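Programmed cell death 6-interacting protein (Homo sapiens, PDB 5WA1) uses this Bro1 domain to bind the ESCRT-III protein CHMP4C, and as a whole works in multivesicular body formation, membrane repair and cytokinesis. Local coordinates at residues I211-A216 with A242-D247; A235-Q240 with A356-S361; V205-L210 with F249-Y254; I169-Y174 with Q217-L222. All blocks are in the same frame, centred on the assembly; numbering follows the deposited sequence.

Contact 1: residues I211-A216 with A242-D247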
loop_
_atom_site.group_PDB
_atom_site.type_symbol
_atom_site.label_atom_id
_atom_site.label_comp_id
_atom_site.label_asym_id
_atom_site.label_seq_id
_atom_site.Cartn_x
_atom_site.Cartn_y
_atom_site.Cartn_z
ATOM N N ILE A 211 -3.824 3.650 3.068
ATOM C CA ILE A 211 -4.334 2.278 3.093
ATOM C C ILE A 211 -3.179 1.277 3.115
ATOM O O ILE A 211 -3.197 0.292 3.867
ATOM C CB ILE A 211 -5.265 2.032 1.890
ATOM C CG1 ILE A 211 -6.537 2.867 2.014
ATOM C CG2 ILE A 211 -5.574 0.533 1.754
ATOM C CD1 ILE A 211 -7.402 2.866 0.752
ATOM N N MET A 212 -2.162 1.507 2.278
ATOM C CA MET A 212 -1.020 0.599 2.235
ATOM C C MET A 212 -0.222 0.658 3.523
ATOM O O MET A 212 0.307 -0.361 3.984
ATOM C CB MET A 212 -0.119 0.945 1.040
ATOM C CG MET A 212 -0.797 0.812 -0.317
ATOM S SD MET A 212 -1.395 -0.867 -0.625
ATOM C CE MET A 212 -2.980 -0.561 -1.408
ATOM N N LEU A 213 -0.109 1.844 4.117
ATOM C CA LEU A 213 0.571 1.939 5.399
ATOM C C LEU A 213 -0.184 1.171 6.482
ATOM O O LEU A 213 0.432 0.479 7.299
ATOM C CB LEU A 213 0.746 3.402 5.796
ATOM C CG LEU A 213 1.718 3.640 6.953
ATOM C CD1 LEU A 213 3.154 3.416 6.501
ATOM C CD2 LEU A 213 1.536 5.039 7.515
ATOM N N ALA A 214 -1.522 1.276 6.497
ATOM C CA ALA A 214 -2.328 0.505 7.447
ATOM C C ALA A 214 -2.119 -0.987 7.265
ATOM O O ALA A 214 -2.043 -1.740 8.242
ATOM C CB ALA A 214 -3.814 0.835 7.276
ATOM N N GLN A 215 -2.044 -1.442 6.013
ATOM C CA GLN A 215 -1.910 -2.867 5.786
ATOM C C GLN A 215 -0.519 -3.347 6.159
ATOM O O GLN A 215 -0.372 -4.468 6.658
ATOM C CB GLN A 215 -2.289 -3.199 4.339
ATOM C CG GLN A 215 -3.794 -2.966 4.172
ATOM C CD GLN A 215 -4.395 -3.349 2.826
ATOM O OE1 GLN A 215 -5.573 -3.699 2.767
ATOM N NE2 GLN A 215 -3.618 -3.252 1.742
ATOM N N ALA A 216 0.498 -2.497 5.978
ATOM C CA ALA A 216 1.828 -2.834 6.476
ATOM C C ALA A 216 1.817 -3.006 7.992
ATOM O O ALA A 216 2.383 -3.970 8.517
ATOM C CB ALA A 216 2.834 -1.758 6.062
ATOM N N ALA A 242 -5.449 0.234 14.003
ATOM C CA ALA A 242 -6.791 0.796 14.062
ATOM C C ALA A 242 -6.779 2.273 13.707
ATOM O O ALA A 242 -7.639 2.743 12.955
ATOM C CB ALA A 242 -7.395 0.575 15.464
ATOM N N ASP A 243 -5.798 3.020 14.227
ATOM C CA ASP A 243 -5.685 4.438 13.891
ATOM C C ASP A 243 -5.484 4.647 12.392
ATOM O O ASP A 243 -6.079 5.560 11.802
ATOM C CB ASP A 243 -4.529 5.076 14.660
ATOM C CG ASP A 243 -4.972 5.696 15.958
ATOM O OD1 ASP A 243 -6.066 5.337 16.444
ATOM O OD2 ASP A 243 -4.228 6.545 16.486
ATOM N N TYR A 244 -4.645 3.817 11.760
ATOM C CA TYR A 244 -4.392 3.977 10.324
ATOM C C TYR A 244 -5.626 3.643 9.503
ATOM O O TYR A 244 -5.962 4.359 8.555
ATOM C CB TYR A 244 -3.236 3.074 9.877
ATOM C CG TYR A 244 -1.867 3.491 10.315
ATOM C CD1 TYR A 244 -1.488 4.831 10.329
ATOM C CD2 TYR A 244 -0.931 2.531 10.682
ATOM C CE1 TYR A 244 -0.205 5.203 10.711
ATOM C CE2 TYR A 244 0.348 2.894 11.069
ATOM C CZ TYR A 244 0.707 4.221 11.080
ATOM O OH TYR A 244 1.984 4.565 11.460
ATOM N N PHE A 245 -6.278 2.513 9.805
ATOM C CA PHE A 245 -7.506 2.172 9.090
ATOM C C PHE A 245 -8.585 3.217 9.308
ATOM O O PHE A 245 -9.343 3.540 8.380
ATOM C CB PHE A 245 -8.014 0.795 9.514
ATOM C CG PHE A 245 -7.251 -0.335 8.887
ATOM C CD1 PHE A 245 -7.278 -0.527 7.516
ATOM C CD2 PHE A 245 -6.507 -1.199 9.663
ATOM C CE1 PHE A 245 -6.561 -1.569 6.932
ATOM C CE2 PHE A 245 -5.811 -2.243 9.100
ATOM C CZ PHE A 245 -5.831 -2.429 7.723
ATOM N N GLY A 246 -8.673 3.758 10.526
ATOM C CA GLY A 246 -9.678 4.775 10.803
ATOM C C GLY A 246 -9.449 6.046 10.010
ATOM O O GLY A 246 -10.379 6.605 9.420
ATOM N N ASP A 247 -8.200 6.521 9.987
ATOM C CA ASP A 247 -7.858 7.691 9.185
ATOM C C ASP A 247 -8.157 7.448 7.710
ATOM O O ASP A 247 -8.669 8.335 7.020
ATOM C CB ASP A 247 -6.379 8.046 9.371
ATOM C CG ASP A 247 -6.086 8.698 10.715
ATOM O OD1 ASP A 247 -7.038 9.080 11.425
ATOM O OD2 ASP A 247 -4.894 8.840 11.053
#
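Tyr244 OH is hydrogen-bonded to Thr357 OG1, and the ring that carries this hydroxyl packs against Leu213 and Ala214. Leu213 comes over one face of the ring. Its CD2 lies 3.6 Å from Tyr244 CE1, displaced from the centre toward the rim, and makes a CH-pi contact. With chi1 at -167°, Leu213 CG swings opposite its own backbone N, and the CD2 branch reaches the phenol. The bond at the hydroxyl fixes where the end of the ring lies, while Leu213 CD2 packs on one face.

Ala214 CB touches both aromatic residues. It meets Tyr244 at its CB, with Ala214 CB 3.5 Å from Tyr244 CB. The same methyl sits over the centre of the Phe245 ring, 3.7 Å from the centroid and almost on the ring normal. This is the second CH-pi contact. Gln215 adds a looser touch, with Gln215 CG 4.1 Å from Phe245 CZ. Only this aliphatic CG meets Phe245 across these segments; the amide oxygen OE1 accepts a hydrogen bond from Ile26 N.

No hydrogen bond joins the two segments, so apolar packing holds them. The small Ala214 lets the backbones come close: Ala214 CA is 5.0 Å from Tyr244 CA. The segment axes approach to 8.5 Å and run nearly antiparallel, at 159°.

The contact joins helix 202-226 to helix 231-252, consecutive helices of the Bro1 domain. Helix 262-287 packs on Phe245 through Leu266 and Lys269. Helix 164-191 reaches Leu213 through Ser178, and Val359, in the loop that follows helix 319-340, touches Leu213 and Tyr244.

Contact 2: residues A235-Q240 with A356-S361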
loop_
_atom_site.group_PDB
_atom_site.type_symbol
_atom_site.label_atom_id
_atom_site.label_comp_id
_atom_site.label_asym_id
_atom_site.label_seq_id
_atom_site.Cartn_x
_atom_site.Cartn_y
_atom_site.Cartn_z
ATOM N N ALA A 235 -1.168 -5.610 21.538
ATOM C CA ALA A 235 -2.272 -4.665 21.681
ATOM C C ALA A 235 -1.902 -3.294 21.125
ATOM O O ALA A 235 -2.718 -2.651 20.456
ATOM C CB ALA A 235 -2.698 -4.564 23.155
ATOM N N LYS A 236 -0.677 -2.833 21.385
ATOM C CA LYS A 236 -0.232 -1.548 20.854
ATOM C C LYS A 236 -0.055 -1.571 19.334
ATOM O O LYS A 236 -0.293 -0.550 18.675
ATOM C CB LYS A 236 1.077 -1.139 21.533
ATOM C CG LYS A 236 0.918 -0.836 23.015
ATOM C CD LYS A 236 2.237 -0.429 23.644
ATOM C CE LYS A 236 2.075 -0.191 25.131
ATOM N NZ LYS A 236 3.371 0.109 25.796
ATOM N N LEU A 237 0.366 -2.700 18.760
ATOM C CA LEU A 237 0.439 -2.789 17.295
ATOM C C LEU A 237 -0.953 -2.770 16.673
ATOM O O LEU A 237 -1.186 -2.090 15.665
ATOM C CB LEU A 237 1.175 -4.061 16.885
ATOM C CG LEU A 237 2.651 -4.185 17.289
ATOM C CD1 LEU A 237 3.163 -5.574 16.989
ATOM C CD2 LEU A 237 3.483 -3.167 16.547
ATOM N N ALA A 238 -1.893 -3.516 17.265
ATOM C CA ALA A 238 -3.269 -3.500 16.783
ATOM C C ALA A 238 -3.889 -2.122 16.925
ATOM O O ALA A 238 -4.595 -1.653 16.024
ATOM C CB ALA A 238 -4.108 -4.542 17.539
ATOM N N ASN A 239 -3.655 -1.462 18.060
ATOM C CA ASN A 239 -4.257 -0.152 18.278
ATOM C C ASN A 239 -3.759 0.847 17.240
ATOM O O ASN A 239 -4.528 1.673 16.727
ATOM C CB ASN A 239 -3.943 0.333 19.690
ATOM C CG ASN A 239 -4.929 1.373 20.181
ATOM O OD1 ASN A 239 -6.096 1.375 19.788
ATOM N ND2 ASN A 239 -4.460 2.273 21.029
ATOM N N GLN A 240 -2.471 0.777 16.911
ATOM C CA GLN A 240 -1.928 1.663 15.888
ATOM C C GLN A 240 -2.517 1.356 14.515
ATOM O O GLN A 240 -2.796 2.275 13.737
ATOM C CB GLN A 240 -0.404 1.548 15.854
ATOM C CG GLN A 240 0.224 2.408 14.764
ATOM C CD GLN A 240 -0.074 3.875 14.952
ATOM O OE1 GLN A 240 0.304 4.466 15.959
ATOM N NE2 GLN A 240 -0.759 4.473 13.981
ATOM N N ALA A 356 2.026 1.535 18.944
ATOM C CA ALA A 356 3.381 1.300 18.452
ATOM C C ALA A 356 3.353 1.171 16.935
ATOM O O ALA A 356 2.731 0.246 16.402
ATOM C CB ALA A 356 3.988 0.045 19.081
ATOM N N THR A 357 4.035 2.081 16.243
ATOM C CA THR A 357 4.087 2.069 14.786
ATOM C C THR A 357 5.410 1.452 14.340
ATOM O O THR A 357 6.483 1.916 14.734
ATOM C CB THR A 357 3.912 3.478 14.211
ATOM O OG1 THR A 357 4.298 3.488 12.826
ATOM C CG2 THR A 357 4.738 4.498 14.979
ATOM N N LEU A 358 5.322 0.390 13.544
ATOM C CA LEU A 358 6.477 -0.313 13.003
ATOM C C LEU A 358 6.711 -0.028 11.529
ATOM O O LEU A 358 7.617 -0.620 10.931
ATOM C CB LEU A 358 6.304 -1.826 13.196
ATOM C CG LEU A 358 6.872 -2.431 14.484
ATOM C CD1 LEU A 358 8.379 -2.501 14.383
ATOM C CD2 LEU A 358 6.470 -1.620 15.697
ATOM N N VAL A 359 5.927 0.858 10.921
ATOM C CA VAL A 359 5.942 1.018 9.472
ATOM C C VAL A 359 6.216 2.467 9.107
ATOM O O VAL A 359 5.942 3.393 9.879
ATOM C CB VAL A 359 4.617 0.535 8.850
ATOM C CG1 VAL A 359 4.456 -0.959 9.083
ATOM C CG2 VAL A 359 3.442 1.296 9.450
ATOM N N LYS A 360 6.771 2.651 7.909
ATOM C CA LYS A 360 7.081 3.959 7.357
ATOM C C LYS A 360 6.830 3.901 5.857
ATOM O O LYS A 360 7.066 2.868 5.226
ATOM C CB LYS A 360 8.541 4.346 7.653
ATOM C CG LYS A 360 8.969 5.707 7.125
ATOM C CD LYS A 360 8.260 6.842 7.852
ATOM C CE LYS A 360 8.486 8.177 7.152
ATOM N NZ LYS A 360 7.726 9.283 7.798
ATOM N N SER A 361 6.318 4.995 5.290
ATOM C CA SER A 361 6.210 5.096 3.840
ATOM C C SER A 361 7.615 5.173 3.248
ATOM O O SER A 361 8.368 6.099 3.559
ATOM C CB SER A 361 5.389 6.323 3.441
ATOM O OG SER A 361 4.060 6.243 3.948
#
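Leu237 overlaps Leu358 at the ends of both side chains. The two CD2 methyls meet at 3.5 Å, which is tight for carbon atoms, and the side chains slant across each other. The same CD2 methyl of Leu237 lies against Ala356 O and approaches Ala356 CB.

The backbones are joined by one hydrogen bond. Ala356 N donates to Lys236 O at 3.1 Å, with an N-H...O angle of 160°. The donor stands well above the carbonyl plane and not on a lone pair. Lys236 O still accepts the helical bond from Gln240 N, which arrives from the opposite face. One helix carbonyl therefore serves both its own helix and the loop that follows helix 319-340. Next to this bond, Lys236 CB packs on Ala356 CB at 4.0 Å.

Gln240 runs alongside Thr357, and both side chains point the same way. Its chain bends at chi2 (61°), which folds it along the loop. Gln240 CB is 3.4 Å from Ala356 O, and Gln240 CG is 3.9 Å from Thr357 CB.

Gln217 of helix 202-226 ties the two segments together. Gln217 NE2 bonds to Ala356 O and also to Leu237 O, while Gln217 OE1 accepts from Leu358 N. The buried amide thus uses both ends.

Leu237, Ala356 and Leu358 also pack on apolar side chains of the bound peptide. The loop laid over helix 231-252 forms part of the apolar surface where CHMP4C binds, within the CHMP4-interacting region of the Bro1 domain.

Contact 3: residues V205-L210 with F249-Y254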
loop_
_atom_site.group_PDB
_atom_site.type_symbol
_atom_site.label_atom_id
_atom_site.label_comp_id
_atom_site.label_asym_id
_atom_site.label_seq_id
_atom_site.Cartn_x
_atom_site.Cartn_y
_atom_site.Cartn_z
ATOM N N VAL A 205 -4.218 9.363 -4.318
ATOM C CA VAL A 205 -3.001 8.617 -4.006
ATOM C C VAL A 205 -2.585 8.843 -2.560
ATOM O O VAL A 205 -1.943 7.979 -1.955
ATOM C CB VAL A 205 -1.857 8.958 -4.982
ATOM C CG1 VAL A 205 -2.077 8.253 -6.325
ATOM C CG2 VAL A 205 -1.716 10.463 -5.171
ATOM N N GLY A 206 -2.946 9.984 -1.972
ATOM C CA GLY A 206 -2.759 10.142 -0.540
ATOM C C GLY A 206 -3.553 9.126 0.260
ATOM O O GLY A 206 -3.061 8.574 1.250
ATOM N N THR A 207 -4.791 8.853 -0.159
ATOM C CA THR A 207 -5.585 7.856 0.557
ATOM C C THR A 207 -5.034 6.452 0.328
ATOM O O THR A 207 -4.936 5.658 1.266
ATOM C CB THR A 207 -7.057 7.937 0.146
ATOM O OG1 THR A 207 -7.597 9.194 0.564
ATOM C CG2 THR A 207 -7.867 6.816 0.799
ATOM N N LEU A 208 -4.666 6.132 -0.914
ATOM C CA LEU A 208 -4.032 4.845 -1.182
ATOM C C LEU A 208 -2.758 4.678 -0.364
ATOM O O LEU A 208 -2.458 3.576 0.105
ATOM C CB LEU A 208 -3.714 4.709 -2.676
ATOM C CG LEU A 208 -4.935 4.650 -3.599
ATOM C CD1 LEU A 208 -4.494 4.695 -5.061
ATOM C CD2 LEU A 208 -5.731 3.391 -3.318
ATOM N N SER A 209 -1.977 5.750 -0.213
ATOM C CA SER A 209 -0.761 5.649 0.585
ATOM C C SER A 209 -1.082 5.256 2.021
ATOM O O SER A 209 -0.402 4.410 2.617
ATOM C CB SER A 209 -0.011 6.979 0.553
ATOM O OG SER A 209 1.135 6.939 1.379
ATOM N N LEU A 210 -2.118 5.859 2.596
ATOM C CA LEU A 210 -2.503 5.514 3.965
ATOM C C LEU A 210 -3.050 4.094 4.062
ATOM O O LEU A 210 -2.778 3.384 5.043
ATOM C CB LEU A 210 -3.516 6.532 4.469
ATOM C CG LEU A 210 -4.016 6.340 5.895
ATOM C CD1 LEU A 210 -2.851 6.153 6.864
ATOM C CD2 LEU A 210 -4.853 7.549 6.263
ATOM N N PHE A 249 -10.420 5.287 6.298
ATOM C CA PHE A 249 -11.838 5.244 5.953
ATOM C C PHE A 249 -12.474 6.625 6.080
ATOM O O PHE A 249 -13.375 6.963 5.303
ATOM C CB PHE A 249 -12.551 4.159 6.782
ATOM C CG PHE A 249 -13.342 4.663 7.954
ATOM C CD1 PHE A 249 -14.633 5.135 7.794
ATOM C CD2 PHE A 249 -12.821 4.579 9.238
ATOM C CE1 PHE A 249 -15.371 5.580 8.877
ATOM C CE2 PHE A 249 -13.557 5.014 10.341
ATOM C CZ PHE A 249 -14.832 5.515 10.159
ATOM N N LYS A 250 -11.974 7.465 6.990
ATOM C CA LYS A 250 -12.492 8.825 7.077
ATOM C C LYS A 250 -12.191 9.629 5.818
ATOM O O LYS A 250 -12.980 10.500 5.444
ATOM C CB LYS A 250 -11.936 9.528 8.318
ATOM C CG LYS A 250 -12.553 9.036 9.616
ATOM C CD LYS A 250 -11.867 9.621 10.844
ATOM C CE LYS A 250 -12.456 9.051 12.143
ATOM N NZ LYS A 250 -12.232 7.574 12.326
ATOM N N GLN A 251 -11.072 9.354 5.138
ATOM C CA GLN A 251 -10.812 10.034 3.868
ATOM C C GLN A 251 -11.692 9.509 2.740
ATOM O O GLN A 251 -11.835 10.183 1.720
ATOM C CB GLN A 251 -9.337 9.898 3.475
ATOM C CG GLN A 251 -8.386 10.531 4.473
ATOM C CD GLN A 251 -6.939 10.269 4.141
ATOM O OE1 GLN A 251 -6.624 9.721 3.088
ATOM N NE2 GLN A 251 -6.046 10.654 5.044
ATOM N N CYS A 252 -12.278 8.324 2.901
ATOM C CA CYS A 252 -13.191 7.756 1.918
ATOM C C CYS A 252 -14.646 8.068 2.203
ATOM O O CYS A 252 -15.494 7.770 1.354
ATOM C CB CYS A 252 -13.052 6.236 1.870
ATOM S SG CYS A 252 -11.458 5.708 1.406
ATOM N N GLN A 253 -14.940 8.667 3.360
ATOM C CA GLN A 253 -16.318 8.776 3.828
ATOM C C GLN A 253 -17.213 9.456 2.806
ATOM O O GLN A 253 -18.353 9.029 2.583
ATOM C CB GLN A 253 -16.359 9.540 5.150
ATOM C CG GLN A 253 -16.616 8.690 6.356
ATOM C CD GLN A 253 -16.813 9.540 7.583
ATOM O OE1 GLN A 253 -16.523 10.740 7.565
ATOM N NE2 GLN A 253 -17.317 8.938 8.652
ATOM N N TYR A 254 -16.721 10.521 2.178
ATOM C CA TYR A 254 -17.538 11.334 1.292
ATOM C C TYR A 254 -17.075 11.248 -0.159
ATOM O O TYR A 254 -17.497 12.065 -0.977
ATOM C CB TYR A 254 -17.537 12.786 1.776
ATOM C CG TYR A 254 -18.029 12.948 3.204
ATOM C CD1 TYR A 254 -19.384 12.922 3.498
ATOM C CD2 TYR A 254 -17.134 13.109 4.255
ATOM C CE1 TYR A 254 -19.841 13.065 4.804
ATOM C CE2 TYR A 254 -17.580 13.246 5.565
ATOM C CZ TYR A 254 -18.938 13.228 5.831
ATOM O OH TYR A 254 -19.391 13.372 7.125
HETATM O O HOH W 1 -10.168 9.696 -1.014
#
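Gly206 and Thr207 face Gln251 where helix 202-226 lies beside the C-terminal part of helix 231-252, in the antiparallel helical core of the Bro1 domain. Gly206 has no side chain, and its backbone only brushes the Gln251 amide.

Thr207 comes next and carries the polar link. Thr207 OG1 donates a hydrogen bond of 2.8 Å to Gln251 OE1. The hydroxyl lies in the carbonyl plane and on a lone pair, with a C=O...O angle of 141°. Asp203 O, one helical turn earlier, is a second acceptor for this hydroxyl, and the single proton must be shared or serve one oxygen at a time. The two side chains slide past each other in opposite directions. The Gln251 chain is extended beyond CG and carries its amide to Thr207, with Gln251 OE1 3.3 Å from Thr207 CA. The methyl of Thr207 does separate work. Thr207 CG2 stands opposite the backbone N and meets Cys252 SG at 3.8 Å. Cys252 in turn packs on Phe263 and Leu266 of helix 262-287.

Leu210, about one turn after Thr207, touches the other end of the same amide. Leu210 CD2 is 3.5 Å from Gln251 NE2, a van der Waals touch of a methyl on the amide nitrogen, not a hydrogen bond. Leu210 also packs on Tyr244 and Asp247.

The Gln251 side chain is thus held at its oxygen by Thr207 and bordered at its nitrogen by Leu210. A water adds a second bridge between the segments: it donates to Thr207 OG1 at 3.1 Å and to the backbone oxygen Gln251 O at 3.2 Å.

Contact 4: residues I169-Y174 with Q217-L222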
loop_
_atom_site.group_PDB
_atom_site.type_symbol
_atom_site.label_atom_id
_atom_site.label_comp_id
_atom_site.label_asym_id
_atom_site.label_seq_id
_atom_site.Cartn_x
_atom_site.Cartn_y
_atom_site.Cartn_z
ATOM N N ILE A 169 7.636 -10.288 2.932
ATOM C CA ILE A 169 7.402 -9.751 1.590
ATOM C C ILE A 169 6.255 -8.744 1.613
ATOM O O ILE A 169 6.351 -7.649 1.044
ATOM C CB ILE A 169 7.130 -10.892 0.593
ATOM C CG1 ILE A 169 8.397 -11.715 0.368
ATOM C CG2 ILE A 169 6.573 -10.331 -0.725
ATOM C CD1 ILE A 169 8.198 -12.971 -0.473
ATOM N N ALA A 170 5.147 -9.103 2.269
ATOM C CA ALA A 170 4.000 -8.203 2.316
ATOM C C ALA A 170 4.335 -6.915 3.054
ATOM O O ALA A 170 3.951 -5.824 2.615
ATOM C CB ALA A 170 2.805 -8.902 2.976
ATOM N N ALA A 171 5.049 -7.015 4.177
ATOM C CA ALA A 171 5.406 -5.817 4.931
ATOM C C ALA A 171 6.264 -4.879 4.092
ATOM O O ALA A 171 6.041 -3.662 4.080
ATOM C CB ALA A 171 6.143 -6.200 6.214
ATOM N N LYS A 172 7.246 -5.435 3.381
ATOM C CA LYS A 172 8.120 -4.624 2.538
ATOM C C LYS A 172 7.356 -4.007 1.373
ATOM O O LYS A 172 7.530 -2.821 1.070
ATOM C CB LYS A 172 9.291 -5.483 2.043
ATOM C CG LYS A 172 10.400 -4.717 1.329
ATOM C CD LYS A 172 11.683 -5.561 1.253
ATOM C CE LYS A 172 12.019 -6.164 2.624
ATOM N NZ LYS A 172 13.151 -7.137 2.577
ATOM N N HIS A 173 6.478 -4.779 0.726
ATOM C CA HIS A 173 5.794 -4.267 -0.460
ATOM C C HIS A 173 4.705 -3.247 -0.120
ATOM O O HIS A 173 4.503 -2.287 -0.880
ATOM C CB HIS A 173 5.224 -5.436 -1.264
ATOM C CG HIS A 173 6.251 -6.137 -2.109
ATOM N ND1 HIS A 173 7.415 -6.661 -1.585
ATOM C CD2 HIS A 173 6.292 -6.389 -3.438
ATOM C CE1 HIS A 173 8.122 -7.212 -2.555
ATOM N NE2 HIS A 173 7.464 -7.061 -3.689
ATOM N N TYR A 174 4.002 -3.421 1.008
ATOM C CA TYR A 174 3.019 -2.420 1.428
ATOM C C TYR A 174 3.687 -1.099 1.774
ATOM O O TYR A 174 3.163 -0.031 1.445
ATOM C CB TYR A 174 2.211 -2.924 2.628
ATOM C CG TYR A 174 1.143 -3.929 2.283
ATOM C CD1 TYR A 174 0.284 -3.725 1.206
ATOM C CD2 TYR A 174 0.975 -5.079 3.057
ATOM C CE1 TYR A 174 -0.704 -4.655 0.894
ATOM C CE2 TYR A 174 0.000 -6.006 2.750
ATOM C CZ TYR A 174 -0.831 -5.789 1.664
ATOM O OH TYR A 174 -1.806 -6.710 1.354
ATOM N N GLN A 217 1.174 -2.077 8.714
ATOM C CA GLN A 217 1.074 -2.201 10.171
ATOM C C GLN A 217 0.305 -3.460 10.566
ATOM O O GLN A 217 0.671 -4.145 11.531
ATOM C CB GLN A 217 0.417 -0.952 10.764
ATOM C CG GLN A 217 0.207 -0.977 12.296
ATOM C CD GLN A 217 1.505 -0.809 13.090
ATOM O OE1 GLN A 217 2.519 -0.361 12.558
ATOM N NE2 GLN A 217 1.470 -1.167 14.379
ATOM N N GLU A 218 -0.746 -3.796 9.818
ATOM C CA GLU A 218 -1.482 -5.021 10.108
ATOM C C GLU A 218 -0.601 -6.252 9.960
ATOM O O GLU A 218 -0.726 -7.214 10.730
ATOM C CB GLU A 218 -2.699 -5.132 9.189
ATOM C CG GLU A 218 -3.525 -6.396 9.432
ATOM C CD GLU A 218 -4.693 -6.519 8.465
ATOM O OE1 GLU A 218 -4.853 -5.621 7.620
ATOM O OE2 GLU A 218 -5.447 -7.508 8.548
ATOM N N VAL A 219 0.284 -6.256 8.956
ATOM C CA VAL A 219 1.188 -7.382 8.771
ATOM C C VAL A 219 2.114 -7.519 9.972
ATOM O O VAL A 219 2.422 -8.632 10.409
ATOM C CB VAL A 219 1.984 -7.226 7.455
ATOM C CG1 VAL A 219 3.099 -8.258 7.389
ATOM C CG2 VAL A 219 1.063 -7.380 6.256
ATOM N N PHE A 220 2.584 -6.395 10.521
ATOM C CA PHE A 220 3.414 -6.482 11.719
ATOM C C PHE A 220 2.628 -7.022 12.907
ATOM O O PHE A 220 3.191 -7.733 13.746
ATOM C CB PHE A 220 4.012 -5.118 12.055
ATOM C CG PHE A 220 5.295 -4.842 11.330
ATOM C CD1 PHE A 220 6.505 -5.239 11.868
ATOM C CD2 PHE A 220 5.286 -4.213 10.099
ATOM C CE1 PHE A 220 7.690 -5.004 11.200
ATOM C CE2 PHE A 220 6.472 -3.966 9.419
ATOM C CZ PHE A 220 7.679 -4.365 9.973
ATOM N N PHE A 221 1.335 -6.705 12.986
ATOM C CA PHE A 221 0.495 -7.297 14.023
ATOM C C PHE A 221 0.389 -8.806 13.828
ATOM O O PHE A 221 0.509 -9.578 14.787
ATOM C CB PHE A 221 -0.885 -6.622 14.013
ATOM C CG PHE A 221 -1.976 -7.446 14.636
ATOM C CD1 PHE A 221 -2.165 -7.446 16.010
ATOM C CD2 PHE A 221 -2.808 -8.227 13.848
ATOM C CE1 PHE A 221 -3.168 -8.221 16.586
ATOM C CE2 PHE A 221 -3.803 -9.003 14.412
ATOM C CZ PHE A 221 -3.983 -9.002 15.789
ATOM N N LEU A 222 0.189 -9.249 12.582
ATOM C CA LEU A 222 0.119 -10.683 12.308
ATOM C C LEU A 222 1.447 -11.367 12.609
ATOM O O LEU A 222 1.479 -12.496 13.122
ATOM C CB LEU A 222 -0.296 -10.919 10.855
ATOM C CG LEU A 222 -1.724 -10.470 10.520
ATOM C CD1 LEU A 222 -1.978 -10.594 9.030
ATOM C CD2 LEU A 222 -2.736 -11.294 11.302
#
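Two antiparallel helices of the TPR-like helical core meet here, helix 164-191 and helix 202-226, with Val219 facing Ala170, Ala171 and Tyr174. The segment axes come within 8.9 Å at an angle of 162°. The five touching residues are buried, and no hydrogen bond crosses.

Val219 is the centre of the contact, and its two methyls take different partners. At chi1 170° CG1 lies opposite the backbone N, while CG2 lies beside it. Val219 CG1 meets Ala171 CB at 3.9 Å. Val219 CG2 meets Ala170 CB at 4.0 Å and Tyr174 CE2 at 3.9 Å. It approaches the tyrosine at the ring edge, near the ring plane, and is equally close to CD2. The valine and tyrosine side chains cross at about a right angle. Tyr174 also packs on Met212, Gln215 and Ala216, one or two turns earlier on the same facing helix.

Phe220 adds a second touch to Ala171. The ring of Phe220 reaches across to it, with Phe220 CE2 3.9 Å from Ala171 CB. Ala171 CB therefore touches both Val219 CG1 and the phenylalanine ring. Helix 164-191 offers two small alanines here, and the larger valine and phenylalanine of helix 202-226 pack on them.

Ala171 and Phe220 also face the bound peptide. Ala171 packs on an aromatic side chain of the peptide, and Phe220 meets an aromatic ring of it edge-to-face. The pairing of these helices thus forms part of the CHMP4C-binding surface of the Bro1 domain.

In the fold
From the N terminus, residues 169-174 come first. Contact 4 closes the first loop by pairing helix 164-191 with helix 202-226. Contact 3 starts within that loop and ends beyond it, so the two cross. Contact 1 lies wholly within the span of contact 3, and both join helices 202-226 and 231-252; contact 1 also crosses contact 4. Contact 2 opens after contact 4 has closed and brings the late loop 356-361 back onto helix 231-252, crossing contacts 1 and 3. Together they join three helices and the late loop. Contacts 2 and 4, with centres 10 Å apart, both border the bound peptide.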